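Local coordinates for probable glutamine-binding lipoprotein GlnH (GLNBP) (Mycobacterium tuberculosis H37Rv, PDB 6H2T) that binds an acidic amino acid, here glutamate, and probably serves amino acid sensing through protein kinase G and possibly uptake, at residues A[26-31]-A[125-130]; A[102-107]-A[119-124]; A[142-147]-A[206-211]; A[165-170]-A[190-195]. All blocks are in the same frame, centred on the assembly; numbering follows the deposited sequence.

The four contacts surround one bound glutamate in the cleft of a two-domain solute-binding protein of family 3. Contacts 1 and 2 grip it from one side, contacts 3 and 4 from the other. Along the chain, contact 2 is nested within the loop closed by contact 1; contact 3 then opens, with contact 4 nested inside it. Centres of contacts 3 and 4 lie about 11 Å apart, and their strands 206-208 and 164-168 are neighbours in one sheet. Contacts 1 and 4 are about 23 Å apart between centres, yet Arg129 of contact 1 packs near Gly170 of contact 4, and Arg107 of contact 2 hydrogen-bonds to its O, so the two halves meet around the ligand.

Contact 1: residues A[26-31]-A[125-130]. With GLU (glutamic acid), chain B.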
loop_
_atom_site.group_PDB
_atom_site.type_symbol
_atom_site.label_atom_id
_atom_site.label_comp_id
_atom_site.label_asym_id
_atom_site.label_seq_id
_atom_site.Cartn_x
_atom_site.Cartn_y
_atom_site.Cartn_z
ATOM N N CYS A 26 9.584 12.974 -10.511
ATOM C CA CYS A 26 9.110 14.349 -10.598
ATOM C C CYS A 26 9.094 14.976 -9.217
ATOM O O CYS A 26 8.267 15.850 -8.929
ATOM C CB CYS A 26 7.707 14.397 -11.203
ATOM S SG CYS A 26 6.593 13.305 -10.277
ATOM N N ASP A 27 9.960 14.482 -8.341
ATOM C CA ASP A 27 9.849 14.706 -6.907
ATOM C C ASP A 27 8.455 14.300 -6.432
ATOM O O ASP A 27 7.729 15.119 -5.845
ATOM C CB ASP A 27 10.145 16.157 -6.559
ATOM C CG ASP A 27 10.509 16.337 -5.116
ATOM O OD1 ASP A 27 10.744 15.315 -4.439
ATOM O OD2 ASP A 27 10.556 17.498 -4.654
ATOM N N PRO A 28 8.040 13.050 -6.667
ATOM C CA PRO A 28 6.638 12.696 -6.409
ATOM C C PRO A 28 6.226 12.811 -4.952
ATOM O O PRO A 28 5.040 13.041 -4.690
ATOM C CB PRO A 28 6.545 11.242 -6.900
ATOM C CG PRO A 28 7.935 10.728 -6.817
ATOM C CD PRO A 28 8.824 11.889 -7.128
ATOM N N THR A 29 7.151 12.656 -3.995
ATOM C CA THR A 29 6.729 12.590 -2.597
ATOM C C THR A 29 6.461 13.954 -1.972
ATOM O O THR A 29 5.952 14.003 -0.850
ATOM C CB THR A 29 7.759 11.848 -1.737
ATOM O OG1 THR A 29 9.003 12.560 -1.722
ATOM C CG2 THR A 29 7.973 10.442 -2.263
ATOM N N ALA A 30 6.766 15.052 -2.655
ATOM C CA ALA A 30 6.468 16.372 -2.112
ATOM C C ALA A 30 4.976 16.657 -2.256
ATOM O O ALA A 30 4.388 16.385 -3.311
ATOM C CB ALA A 30 7.317 17.431 -2.826
ATOM N N SER A 31 4.357 17.175 -1.186
ATOM C CA SER A 31 2.905 17.335 -1.091
ATOM C C SER A 31 2.598 18.714 -0.503
ATOM O O SER A 31 3.499 19.532 -0.306
ATOM C CB SER A 31 2.302 16.183 -0.267
ATOM O OG SER A 31 0.890 16.280 -0.217
ATOM N N ILE A 125 3.508 6.340 -3.902
ATOM C CA ILE A 125 3.435 7.636 -4.573
ATOM C C ILE A 125 4.377 7.609 -5.771
ATOM O O ILE A 125 5.587 7.427 -5.610
ATOM C CB ILE A 125 3.823 8.773 -3.619
ATOM C CG1 ILE A 125 2.936 8.759 -2.371
ATOM C CG2 ILE A 125 3.776 10.123 -4.350
ATOM C CD1 ILE A 125 3.540 9.514 -1.188
ATOM N N THR A 126 3.833 7.795 -6.973
ATOM C CA THR A 126 4.645 7.786 -8.182
ATOM C C THR A 126 4.271 8.967 -9.066
ATOM O O THR A 126 3.172 9.519 -8.977
ATOM C CB THR A 126 4.483 6.492 -9.011
ATOM O OG1 THR A 126 3.180 6.470 -9.613
ATOM C CG2 THR A 126 4.678 5.243 -8.142
ATOM N N CYS A 127 5.211 9.339 -9.942
ATOM C CA CYS A 127 4.966 10.419 -10.889
ATOM C C CYS A 127 3.819 10.094 -11.832
ATOM O O CYS A 127 2.998 10.967 -12.143
ATOM C CB CYS A 127 6.238 10.695 -11.676
ATOM S SG CYS A 127 7.447 11.494 -10.638
ATOM N N GLU A 128 3.752 8.849 -12.308
ATOM C CA GLU A 128 2.652 8.443 -13.179
ATOM C C GLU A 128 1.313 8.585 -12.466
ATOM O O GLU A 128 0.353 9.124 -13.024
ATOM C CB GLU A 128 2.857 6.999 -13.646
ATOM C CG GLU A 128 2.002 6.602 -14.826
ATOM C CD GLU A 128 2.444 7.287 -16.106
ATOM O OE1 GLU A 128 3.667 7.402 -16.326
ATOM O OE2 GLU A 128 1.571 7.727 -16.885
ATOM N N ARG A 129 1.231 8.099 -11.228
ATOM C CA ARG A 129 -0.027 8.211 -10.497
ATOM C C ARG A 129 -0.383 9.661 -10.190
ATOM O O ARG A 129 -1.566 10.009 -10.174
ATOM C CB ARG A 129 0.032 7.389 -9.212
ATOM C CG ARG A 129 -0.002 5.908 -9.500
ATOM C CD ARG A 129 0.391 5.104 -8.294
ATOM N NE ARG A 129 0.358 3.684 -8.621
ATOM C CZ ARG A 129 0.489 2.715 -7.720
ATOM N NH1 ARG A 129 0.677 3.008 -6.433
ATOM N NH2 ARG A 129 0.450 1.446 -8.120
ATOM N N ARG A 130 0.612 10.514 -9.942
ATOM C CA ARG A 130 0.321 11.910 -9.638
ATOM C C ARG A 130 -0.251 12.679 -10.822
ATOM O O ARG A 130 -0.738 13.795 -10.624
ATOM C CB ARG A 130 1.577 12.606 -9.132
ATOM C CG ARG A 130 1.758 12.472 -7.633
ATOM C CD ARG A 130 2.666 13.563 -7.111
ATOM N NE ARG A 130 2.640 13.709 -5.652
ATOM C CZ ARG A 130 1.708 14.377 -4.978
ATOM N NH1 ARG A 130 0.688 14.935 -5.620
ATOM N NH2 ARG A 130 1.794 14.484 -3.657
HETATM N N GLU B . 2.845 -0.412 -2.881
HETATM C CA GLU B . 2.869 -0.906 -4.266
HETATM C C GLU B . 1.798 -0.208 -5.102
HETATM O O GLU B . 1.344 -0.701 -6.141
HETATM C CB GLU B . 2.677 -2.437 -4.313
HETATM C CG GLU B . 1.772 -3.025 -3.232
HETATM C CD GLU B . 0.321 -2.592 -3.363
HETATM O OE1 GLU B . -0.562 -3.453 -3.618
HETATM O OE2 GLU B . 0.056 -1.390 -3.171
HETATM O OXT GLU B . 1.378 0.890 -4.721
HETATM O O HOH W 1 3.368 13.062 -1.729
HETATM O O HOH W 2 0.202 17.132 -3.377
#
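Ile125 begins the contact by laying its CG2 methyl against Pro28, 3.2 Å from Pro28 O and 3.9 Å from Pro28 CB. The methyl reaches this spot because it stands anti to the backbone N of Ile125, while the CG1 branch lies beside that N. Thr126 then starts the short helix 127-130 as its N-cap, its OG1 accepting from Arg129 N. Cys127 is covalently tied to Cys26 through a disulfide with SG-SG of 2.0 Å and chi3 of -111°. The Pro28 ring packs beside this bridge, its CD 3.8 Å from Cys127 SG. The disulfide thus staples the N-terminal segment to the start of a helix in the family 3 solute-binding fold. From that helix Arg129 points to the ligand: NH1 donates to OXT of the bound glutamate at 2.8 Å and NH2 to its O at 3.1 Å, a two-pronged grip on the alpha-carboxylate. Arg130 instead extends back across 26-31. Its NE bonds to Pro28 O at 2.7 Å, within both the carbonyl plane and the guanidinium plane, and its NH2 donates to a water at 2.9 Å. Asn134 and, weakly, Phe135 O take further N-H groups of this guanidinium.

Contact 2: residues A[102-107]-A[119-124]; sequences LSAAER and VVKTMS. With GLU (glutamic acid), chain B.
Arg107 reaches across to the 119-124 loop with its chain bent at chi3 (-72°), a turn that swings the guanidinium round toward the bound glutamate. On the way its CG lies 3.8 Å from Val119 CG1, the two side chains crossing at about a right angle, while Met123, extended beyond CG, runs past the arginine with CE 3.9 Å from Arg107 CB. NE donates to Ala104 O, on a lone pair of that carbonyl; NH1 meets Lys121 O at 2.9 Å, almost in line with the carbonyl bond but tilted from the guanidinium plane. NH1 also donates to glutamate OE2 at 2.8 Å, and NH2 to glutamate O at 3.1 Å. Lys121 lies alongside 102-104, its CE 3.4 Å from Leu102 O; a bend at chi4 (-62°) turns NZ toward a water that it bonds weakly and Ala104 N more firmly. Thr122 OG1 donates to OE2, whereas Thr122 O and Ser124 OG both accept from the ligand amino group. Ser124 N bonds to OXT at 2.9 Å. The OE2 bonds suit this acidic ligand; the grip on alpha-carboxylate and amino group by arginine, backbone and hydroxyls is characteristic of the family 3 amino acid pocket.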
loop_
_atom_site.group_PDB
_atom_site.type_symbol
_atom_site.label_atom_id
_atom_site.label_comp_id
_atom_site.label_asym_id
_atom_site.label_seq_id
_atom_site.Cartn_x
_atom_site.Cartn_y
_atom_site.Cartn_z
ATOM N N LEU A 102 -11.853 -2.178 -2.418
ATOM C CA LEU A 102 -11.246 -1.885 -3.711
ATOM C C LEU A 102 -9.969 -2.699 -3.854
ATOM O O LEU A 102 -9.172 -2.773 -2.914
ATOM C CB LEU A 102 -10.875 -0.398 -3.855
ATOM C CG LEU A 102 -11.904 0.697 -3.614
ATOM C CD1 LEU A 102 -11.197 2.037 -3.541
ATOM C CD2 LEU A 102 -12.952 0.681 -4.717
ATOM N N SER A 103 -9.766 -3.293 -5.028
ATOM C CA SER A 103 -8.491 -3.942 -5.291
ATOM C C SER A 103 -7.416 -2.900 -5.592
ATOM O O SER A 103 -7.698 -1.725 -5.847
ATOM C CB SER A 103 -8.607 -4.903 -6.472
ATOM O OG SER A 103 -8.835 -4.163 -7.657
ATOM N N ALA A 104 -6.161 -3.357 -5.580
ATOM C CA ALA A 104 -5.050 -2.493 -5.978
ATOM C C ALA A 104 -5.302 -1.853 -7.334
ATOM O O ALA A 104 -4.958 -0.687 -7.555
ATOM C CB ALA A 104 -3.742 -3.298 -6.002
ATOM N N ALA A 105 -5.914 -2.594 -8.257
ATOM C CA ALA A 105 -6.138 -2.084 -9.600
ATOM C C ALA A 105 -7.240 -1.043 -9.667
ATOM O O ALA A 105 -7.381 -0.391 -10.707
ATOM C CB ALA A 105 -6.476 -3.238 -10.557
ATOM N N GLU A 106 -8.028 -0.886 -8.605
ATOM C CA GLU A 106 -9.159 0.034 -8.595
ATOM C C GLU A 106 -8.887 1.307 -7.801
ATOM O O GLU A 106 -9.774 2.158 -7.705
ATOM C CB GLU A 106 -10.412 -0.671 -8.037
ATOM C CG GLU A 106 -10.843 -1.888 -8.876
ATOM C CD GLU A 106 -11.889 -2.783 -8.204
ATOM O OE1 GLU A 106 -11.846 -2.956 -6.968
ATOM O OE2 GLU A 106 -12.735 -3.355 -8.935
ATOM N N ARG A 107 -7.688 1.460 -7.232
ATOM C CA ARG A 107 -7.425 2.603 -6.361
ATOM C C ARG A 107 -7.559 3.929 -7.108
ATOM O O ARG A 107 -8.226 4.857 -6.634
ATOM C CB ARG A 107 -6.031 2.478 -5.744
ATOM C CG ARG A 107 -5.925 1.366 -4.710
ATOM C CD ARG A 107 -4.476 1.262 -4.228
ATOM N NE ARG A 107 -3.631 0.695 -5.284
ATOM C CZ ARG A 107 -2.370 0.330 -5.100
ATOM N NH1 ARG A 107 -1.799 0.511 -3.906
ATOM N NH2 ARG A 107 -1.682 -0.199 -6.108
ATOM N N VAL A 119 -7.935 6.847 -0.217
ATOM C CA VAL A 119 -7.448 5.466 -0.301
ATOM C C VAL A 119 -6.281 5.350 0.663
ATOM O O VAL A 119 -5.332 6.141 0.598
ATOM C CB VAL A 119 -7.018 5.099 -1.731
ATOM C CG1 VAL A 119 -6.262 3.744 -1.755
ATOM C CG2 VAL A 119 -8.222 5.062 -2.665
ATOM N N VAL A 120 -6.365 4.401 1.594
ATOM C CA VAL A 120 -5.234 4.038 2.435
ATOM C C VAL A 120 -5.044 2.544 2.213
ATOM O O VAL A 120 -5.680 1.715 2.867
ATOM C CB VAL A 120 -5.443 4.378 3.912
ATOM C CG1 VAL A 120 -4.106 4.295 4.659
ATOM C CG2 VAL A 120 -6.067 5.797 4.070
ATOM N N LYS A 121 -4.201 2.198 1.236
ATOM C CA LYS A 121 -4.035 0.808 0.815
ATOM C C LYS A 121 -2.658 0.687 0.165
ATOM O O LYS A 121 -2.549 0.586 -1.063
ATOM C CB LYS A 121 -5.143 0.371 -0.147
ATOM C CG LYS A 121 -5.245 -1.144 -0.308
ATOM C CD LYS A 121 -5.856 -1.522 -1.655
ATOM C CE LYS A 121 -5.971 -3.031 -1.787
ATOM N NZ LYS A 121 -4.628 -3.704 -1.741
ATOM N N THR A 122 -1.637 0.705 1.031
ATOM C CA THR A 122 -0.219 0.623 0.694
ATOM C C THR A 122 0.112 1.319 -0.620
ATOM O O THR A 122 0.814 0.753 -1.461
ATOM C CB THR A 122 0.249 -0.847 0.652
ATOM O OG1 THR A 122 -0.521 -1.604 -0.307
ATOM C CG2 THR A 122 0.108 -1.491 2.031
ATOM N N MET A 123 -0.345 2.554 -0.802
ATOM C CA MET A 123 -0.359 3.145 -2.140
ATOM C C MET A 123 0.931 3.915 -2.396
ATOM O O MET A 123 1.106 5.043 -1.925
ATOM C CB MET A 123 -1.578 4.041 -2.324
ATOM C CG MET A 123 -1.807 4.357 -3.786
ATOM S SD MET A 123 -3.406 5.128 -4.036
ATOM C CE MET A 123 -3.398 5.343 -5.813
ATOM N N SER A 124 1.821 3.321 -3.191
ATOM C CA SER A 124 3.069 3.989 -3.544
ATOM C C SER A 124 2.813 5.281 -4.312
ATOM O O SER A 124 2.013 5.321 -5.257
ATOM C CB SER A 124 3.950 3.053 -4.363
ATOM O OG SER A 124 4.384 1.992 -3.528
HETATM N N GLU B . 2.845 -0.412 -2.881
HETATM C CA GLU B . 2.869 -0.906 -4.266
HETATM C C GLU B . 1.798 -0.208 -5.102
HETATM O O GLU B . 1.344 -0.701 -6.141
HETATM C CB GLU B . 2.677 -2.437 -4.313
HETATM C CG GLU B . 1.772 -3.025 -3.232
HETATM C CD GLU B . 0.321 -2.592 -3.363
HETATM O OE1 GLU B . -0.562 -3.453 -3.618
HETATM O OE2 GLU B . 0.056 -1.390 -3.171
HETATM O OXT GLU B . 1.378 0.890 -4.721
HETATM O O HOH W 3 -5.742 -5.719 -4.087
#

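Contact 3: residues A[142-147]-A[206-211]; sequences ANQRIL and AVSTDD. With GLU (glutamic acid), chain B.
Leu147 and Val207 face each other across two antiparallel strands of the sheet that forms one half of the solute-binding fold, 4.2 Å apart between their CB atoms. The strand axes approach to 4.6 Å and run nearly antiparallel. On the other face, Gln144, extended from CB outward, stands off the strand and brings NE2 to Ser208 OG: it donates at 2.9 Å with an angle of 176°, the oxygen lying in the amide plane. The same hydroxyl donates to Arg145 O at 2.8 Å from above that carbonyl's plane. Ser208 OG thus serves as acceptor for one side chain and donor to the neighbouring backbone. Where 206-211 turns a corner at Thr209, Asp211 swings its CG between its own N and carbonyl carbon, bringing OD1 to Asn143 N, whose N-H meets it from above the carboxylate plane (58° out of it). Arg145 passes the same aspartate, guanidinium and carboxylate planes 65° apart; a water joins Arg145 NH1 to Asp211 OD2, and Gly228 O accepts from the arginine NH2. Asp210 turns the other way, toward the ligand, and is also bonded by Tyr236 OH. Its OD2 accepts from the amino N of the bound glutamate at 2.7 Å.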
loop_
_atom_site.group_PDB
_atom_site.type_symbol
_atom_site.label_atom_id
_atom_site.label_comp_id
_atom_site.label_asym_id
_atom_site.label_seq_id
_atom_site.Cartn_x
_atom_site.Cartn_y
_atom_site.Cartn_z
ATOM N N ALA A 142 8.484 1.650 2.244
ATOM C CA ALA A 142 8.792 0.231 2.095
ATOM C C ALA A 142 9.724 0.019 0.901
ATOM O O ALA A 142 10.075 0.955 0.183
ATOM C CB ALA A 142 7.505 -0.579 1.943
ATOM N N ASN A 143 10.142 -1.233 0.695
ATOM C CA ASN A 143 10.952 -1.559 -0.470
ATOM C C ASN A 143 10.589 -2.941 -0.986
ATOM O O ASN A 143 10.350 -3.864 -0.205
ATOM C CB ASN A 143 12.446 -1.495 -0.162
ATOM C CG ASN A 143 13.249 -1.000 -1.348
ATOM O OD1 ASN A 143 13.360 -1.694 -2.357
ATOM N ND2 ASN A 143 13.785 0.221 -1.248
ATOM N N GLN A 144 10.544 -3.069 -2.307
ATOM C CA GLN A 144 10.151 -4.327 -2.924
ATOM C C GLN A 144 11.216 -5.388 -2.703
ATOM O O GLN A 144 12.400 -5.139 -2.931
ATOM C CB GLN A 144 9.935 -4.123 -4.421
ATOM C CG GLN A 144 9.499 -5.409 -5.094
ATOM C CD GLN A 144 8.890 -5.155 -6.448
ATOM O OE1 GLN A 144 8.635 -4.014 -6.817
ATOM N NE2 GLN A 144 8.683 -6.221 -7.214
ATOM N N ARG A 145 10.805 -6.576 -2.269
ATOM C CA ARG A 145 11.751 -7.682 -2.105
ATOM C C ARG A 145 11.080 -8.950 -2.618
ATOM O O ARG A 145 10.093 -8.899 -3.359
ATOM C CB ARG A 145 12.226 -7.781 -0.644
ATOM C CG ARG A 145 13.035 -6.557 -0.199
ATOM C CD ARG A 145 13.663 -6.735 1.177
ATOM N NE ARG A 145 14.680 -7.788 1.170
ATOM C CZ ARG A 145 15.238 -8.304 2.263
ATOM N NH1 ARG A 145 14.887 -7.860 3.469
ATOM N NH2 ARG A 145 16.153 -9.264 2.150
ATOM N N ILE A 146 11.603 -10.106 -2.209
ATOM C CA ILE A 146 11.175 -11.403 -2.722
ATOM C C ILE A 146 10.793 -12.293 -1.547
ATOM O O ILE A 146 11.471 -12.288 -0.519
ATOM C CB ILE A 146 12.296 -12.063 -3.545
ATOM C CG1 ILE A 146 12.622 -11.211 -4.775
ATOM C CG2 ILE A 146 11.918 -13.509 -3.938
ATOM C CD1 ILE A 146 13.934 -11.639 -5.463
ATOM N N LEU A 147 9.705 -13.043 -1.700
ATOM C CA LEU A 147 9.245 -13.998 -0.696
ATOM C C LEU A 147 9.254 -15.396 -1.307
ATOM O O LEU A 147 8.729 -15.594 -2.411
ATOM C CB LEU A 147 7.836 -13.616 -0.212
ATOM C CG LEU A 147 7.167 -14.551 0.801
ATOM C CD1 LEU A 147 7.740 -14.324 2.169
ATOM C CD2 LEU A 147 5.644 -14.315 0.846
ATOM N N ALA A 206 7.402 -17.902 -6.126
ATOM C CA ALA A 206 7.800 -16.768 -5.300
ATOM C C ALA A 206 6.760 -15.669 -5.437
ATOM O O ALA A 206 5.963 -15.659 -6.377
ATOM C CB ALA A 206 9.187 -16.246 -5.706
ATOM N N VAL A 207 6.770 -14.751 -4.473
ATOM C CA VAL A 207 5.992 -13.522 -4.529
ATOM C C VAL A 207 6.981 -12.368 -4.470
ATOM O O VAL A 207 7.978 -12.438 -3.748
ATOM C CB VAL A 207 4.989 -13.460 -3.354
ATOM C CG1 VAL A 207 4.146 -12.184 -3.420
ATOM C CG2 VAL A 207 4.095 -14.715 -3.351
ATOM N N SER A 208 6.723 -11.295 -5.212
ATOM C CA SER A 208 7.578 -10.118 -5.087
ATOM C C SER A 208 6.739 -8.855 -4.937
ATOM O O SER A 208 5.960 -8.522 -5.831
ATOM C CB SER A 208 8.526 -9.980 -6.282
ATOM O OG SER A 208 9.354 -8.828 -6.086
ATOM N N THR A 209 6.896 -8.165 -3.807
ATOM C CA THR A 209 6.225 -6.893 -3.558
ATOM C C THR A 209 6.876 -6.248 -2.341
ATOM O O THR A 209 7.920 -6.705 -1.857
ATOM C CB THR A 209 4.707 -7.072 -3.379
ATOM O OG1 THR A 209 4.070 -5.784 -3.373
ATOM C CG2 THR A 209 4.355 -7.812 -2.074
ATOM N N ASP A 210 6.246 -5.177 -1.856
ATOM C CA ASP A 210 6.725 -4.433 -0.694
ATOM C C ASP A 210 7.075 -5.369 0.454
ATOM O O ASP A 210 6.273 -6.237 0.818
ATOM C CB ASP A 210 5.634 -3.475 -0.213
ATOM C CG ASP A 210 5.099 -2.571 -1.305
ATOM O OD1 ASP A 210 5.604 -2.599 -2.444
ATOM O OD2 ASP A 210 4.140 -1.831 -0.996
ATOM N N ASP A 211 8.247 -5.145 1.068
ATOM C CA ASP A 211 8.665 -6.027 2.157
ATOM C C ASP A 211 7.705 -5.960 3.336
ATOM O O ASP A 211 7.553 -6.946 4.066
ATOM C CB ASP A 211 10.111 -5.723 2.591
ATOM C CG ASP A 211 10.366 -4.251 3.010
ATOM O OD1 ASP A 211 9.510 -3.347 2.876
ATOM O OD2 ASP A 211 11.497 -4.011 3.495
HETATM N N GLU B . 2.845 -0.412 -2.881
HETATM C CA GLU B . 2.869 -0.906 -4.266
HETATM C C GLU B . 1.798 -0.208 -5.102
HETATM O O GLU B . 1.344 -0.701 -6.141
HETATM C CB GLU B . 2.677 -2.437 -4.313
HETATM C CG GLU B . 1.772 -3.025 -3.232
HETATM C CD GLU B . 0.321 -2.592 -3.363
HETATM O OE1 GLU B . -0.562 -3.453 -3.618
HETATM O OE2 GLU B . 0.056 -1.390 -3.171
HETATM O OXT GLU B . 1.378 0.890 -4.721
HETATM O O HOH W 4 6.505 -3.596 -4.820
HETATM O O HOH W 5 12.998 -6.087 4.529
#

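Contact 4: residues A[165-170]-A[190-195]. With GLU (glutamic acid), chain B.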
loop_
_atom_site.group_PDB
_atom_site.type_symbol
_atom_site.label_atom_id
_atom_site.label_comp_id
_atom_site.label_asym_id
_atom_site.label_seq_id
_atom_site.Cartn_x
_atom_site.Cartn_y
_atom_site.Cartn_z
ATOM N N VAL A 165 6.345 -16.086 -10.639
ATOM C CA VAL A 165 6.345 -15.033 -9.625
ATOM C C VAL A 165 4.979 -14.368 -9.615
ATOM O O VAL A 165 4.478 -13.973 -10.672
ATOM C CB VAL A 165 7.448 -13.993 -9.889
ATOM C CG1 VAL A 165 7.479 -12.939 -8.770
ATOM C CG2 VAL A 165 8.803 -14.684 -10.027
ATOM N N CYS A 166 4.387 -14.240 -8.430
ATOM C CA CYS A 166 3.044 -13.689 -8.276
ATOM C C CYS A 166 3.089 -12.221 -7.869
ATOM O O CYS A 166 3.856 -11.841 -6.979
ATOM C CB CYS A 166 2.263 -14.474 -7.221
ATOM S SG CYS A 166 0.522 -13.995 -6.997
ATOM N N VAL A 167 2.243 -11.405 -8.519
ATOM C CA VAL A 167 1.985 -10.016 -8.142
ATOM C C VAL A 167 0.494 -9.750 -8.270
ATOM O O VAL A 167 -0.189 -10.354 -9.098
ATOM C CB VAL A 167 2.740 -8.995 -9.031
ATOM C CG1 VAL A 167 4.248 -9.098 -8.823
ATOM C CG2 VAL A 167 2.366 -9.212 -10.508
ATOM N N ALA A 168 -0.013 -8.810 -7.470
ATOM C CA ALA A 168 -1.369 -8.324 -7.710
ATOM C C ALA A 168 -1.405 -7.393 -8.923
ATOM O O ALA A 168 -0.489 -6.597 -9.144
ATOM C CB ALA A 168 -1.899 -7.599 -6.467
ATOM N N ARG A 169 -2.483 -7.485 -9.704
ATOM C CA ARG A 169 -2.671 -6.571 -10.823
ATOM C C ARG A 169 -2.765 -5.134 -10.327
ATOM O O ARG A 169 -3.225 -4.867 -9.211
ATOM C CB ARG A 169 -3.931 -6.940 -11.604
ATOM C CG ARG A 169 -3.724 -8.225 -12.401
ATOM C CD ARG A 169 -4.897 -8.548 -13.296
ATOM N NE ARG A 169 -6.031 -9.063 -12.534
ATOM C CZ ARG A 169 -6.123 -10.309 -12.075
ATOM N NH1 ARG A 169 -5.145 -11.183 -12.309
ATOM N NH2 ARG A 169 -7.202 -10.687 -11.393
ATOM N N GLY A 170 -2.294 -4.206 -11.164
ATOM C CA GLY A 170 -2.414 -2.791 -10.839
ATOM C C GLY A 170 -1.402 -2.264 -9.848
ATOM O O GLY A 170 -1.672 -1.255 -9.186
ATOM N N VAL A 190 -5.828 -10.823 -7.791
ATOM C CA VAL A 190 -6.546 -9.635 -7.339
ATOM C C VAL A 190 -5.838 -8.993 -6.154
ATOM O O VAL A 190 -5.668 -7.772 -6.109
ATOM C CB VAL A 190 -8.001 -9.981 -6.983
ATOM C CG1 VAL A 190 -8.705 -8.743 -6.389
ATOM C CG2 VAL A 190 -8.747 -10.468 -8.210
ATOM N N ASN A 191 -5.436 -9.790 -5.162
ATOM C CA ASN A 191 -4.861 -9.208 -3.956
ATOM C C ASN A 191 -3.729 -10.080 -3.427
ATOM O O ASN A 191 -3.468 -11.184 -3.915
ATOM C CB ASN A 191 -5.935 -8.968 -2.877
ATOM C CG ASN A 191 -6.616 -10.244 -2.419
ATOM O OD1 ASN A 191 -5.960 -11.193 -2.018
ATOM N ND2 ASN A 191 -7.944 -10.253 -2.449
ATOM N N TRP A 192 -3.047 -9.565 -2.404
ATOM C CA TRP A 192 -1.812 -10.206 -1.971
ATOM C C TRP A 192 -2.081 -11.508 -1.231
ATOM O O TRP A 192 -1.275 -12.444 -1.321
ATOM C CB TRP A 192 -0.989 -9.204 -1.152
ATOM C CG TRP A 192 -0.497 -8.117 -2.078
ATOM C CD1 TRP A 192 -0.914 -6.823 -2.127
ATOM C CD2 TRP A 192 0.454 -8.274 -3.135
ATOM N NE1 TRP A 192 -0.261 -6.151 -3.141
ATOM C CE2 TRP A 192 0.589 -7.020 -3.769
ATOM C CE3 TRP A 192 1.221 -9.354 -3.599
ATOM C CZ2 TRP A 192 1.454 -6.815 -4.850
ATOM C CZ3 TRP A 192 2.079 -9.149 -4.683
ATOM C CH2 TRP A 192 2.177 -7.895 -5.297
ATOM N N ALA A 193 -3.223 -11.610 -0.545
ATOM C CA ALA A 193 -3.603 -12.879 0.062
ATOM C C ALA A 193 -3.715 -13.985 -0.979
ATOM O O ALA A 193 -3.414 -15.154 -0.685
ATOM C CB ALA A 193 -4.926 -12.717 0.814
ATOM N N ASP A 194 -4.145 -13.639 -2.201
ATOM C CA ASP A 194 -4.245 -14.639 -3.263
ATOM C C ASP A 194 -2.872 -15.172 -3.658
ATOM O O ASP A 194 -2.745 -16.348 -4.025
ATOM C CB ASP A 194 -4.943 -14.053 -4.499
ATOM C CG ASP A 194 -6.376 -13.625 -4.229
ATOM O OD1 ASP A 194 -7.028 -14.205 -3.345
ATOM O OD2 ASP A 194 -6.852 -12.690 -4.910
ATOM N N CYS A 195 -1.844 -14.312 -3.642
ATOM C CA CYS A 195 -0.486 -14.794 -3.888
ATOM C C CYS A 195 -0.060 -15.787 -2.823
ATOM O O CYS A 195 0.601 -16.788 -3.123
ATOM C CB CYS A 195 0.514 -13.638 -3.922
ATOM S SG CYS A 195 0.453 -12.622 -5.412
HETATM N N GLU B . 2.845 -0.412 -2.881
HETATM C CA GLU B . 2.869 -0.906 -4.266
HETATM C C GLU B . 1.798 -0.208 -5.102
HETATM O O GLU B . 1.344 -0.701 -6.141
HETATM C CB GLU B . 2.677 -2.437 -4.313
HETATM C CG GLU B . 1.772 -3.025 -3.232
HETATM C CD GLU B . 0.321 -2.592 -3.363
HETATM O OE1 GLU B . -0.562 -3.453 -3.618
HETATM O OE2 GLU B . 0.056 -1.390 -3.171
HETATM O OXT GLU B . 1.378 0.890 -4.721
HETATM O O HOH W 6 -5.606 -5.850 -8.168
#
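Trp192 of helix 192-200 lies against the end of strand 164-168, part of the sheet in one lobe of the solute-binding fold. Its CB leads to a ring set beside the backbone N (chi1 -69°), and the ring lies over Ala168: the alanine CB sits 4.0 Å from the centroid of the six-membered ring, 22° off its normal, a CH-pi contact offset toward the rim. CE2 is the ring atom closest to that methyl. Farther out, CZ2 and CZ3 pass Ala168 N, which approaches over the face, and CH2 comes 3.2 Å from it. CH2 also meets Val167, 3.9 Å from its CB. The helix is started by a capping box in which Asn191 OD1 accepts from Asp194 N and Asp194 OD2 from Asn191 N. One turn on, a disulfide between Cys166 SG and Cys195 SG (2.1 Å) ties helix to strand. At the pyrrole edge, NE1 donates in the ring plane to glutamate OE1 at 2.8 Å and 174°.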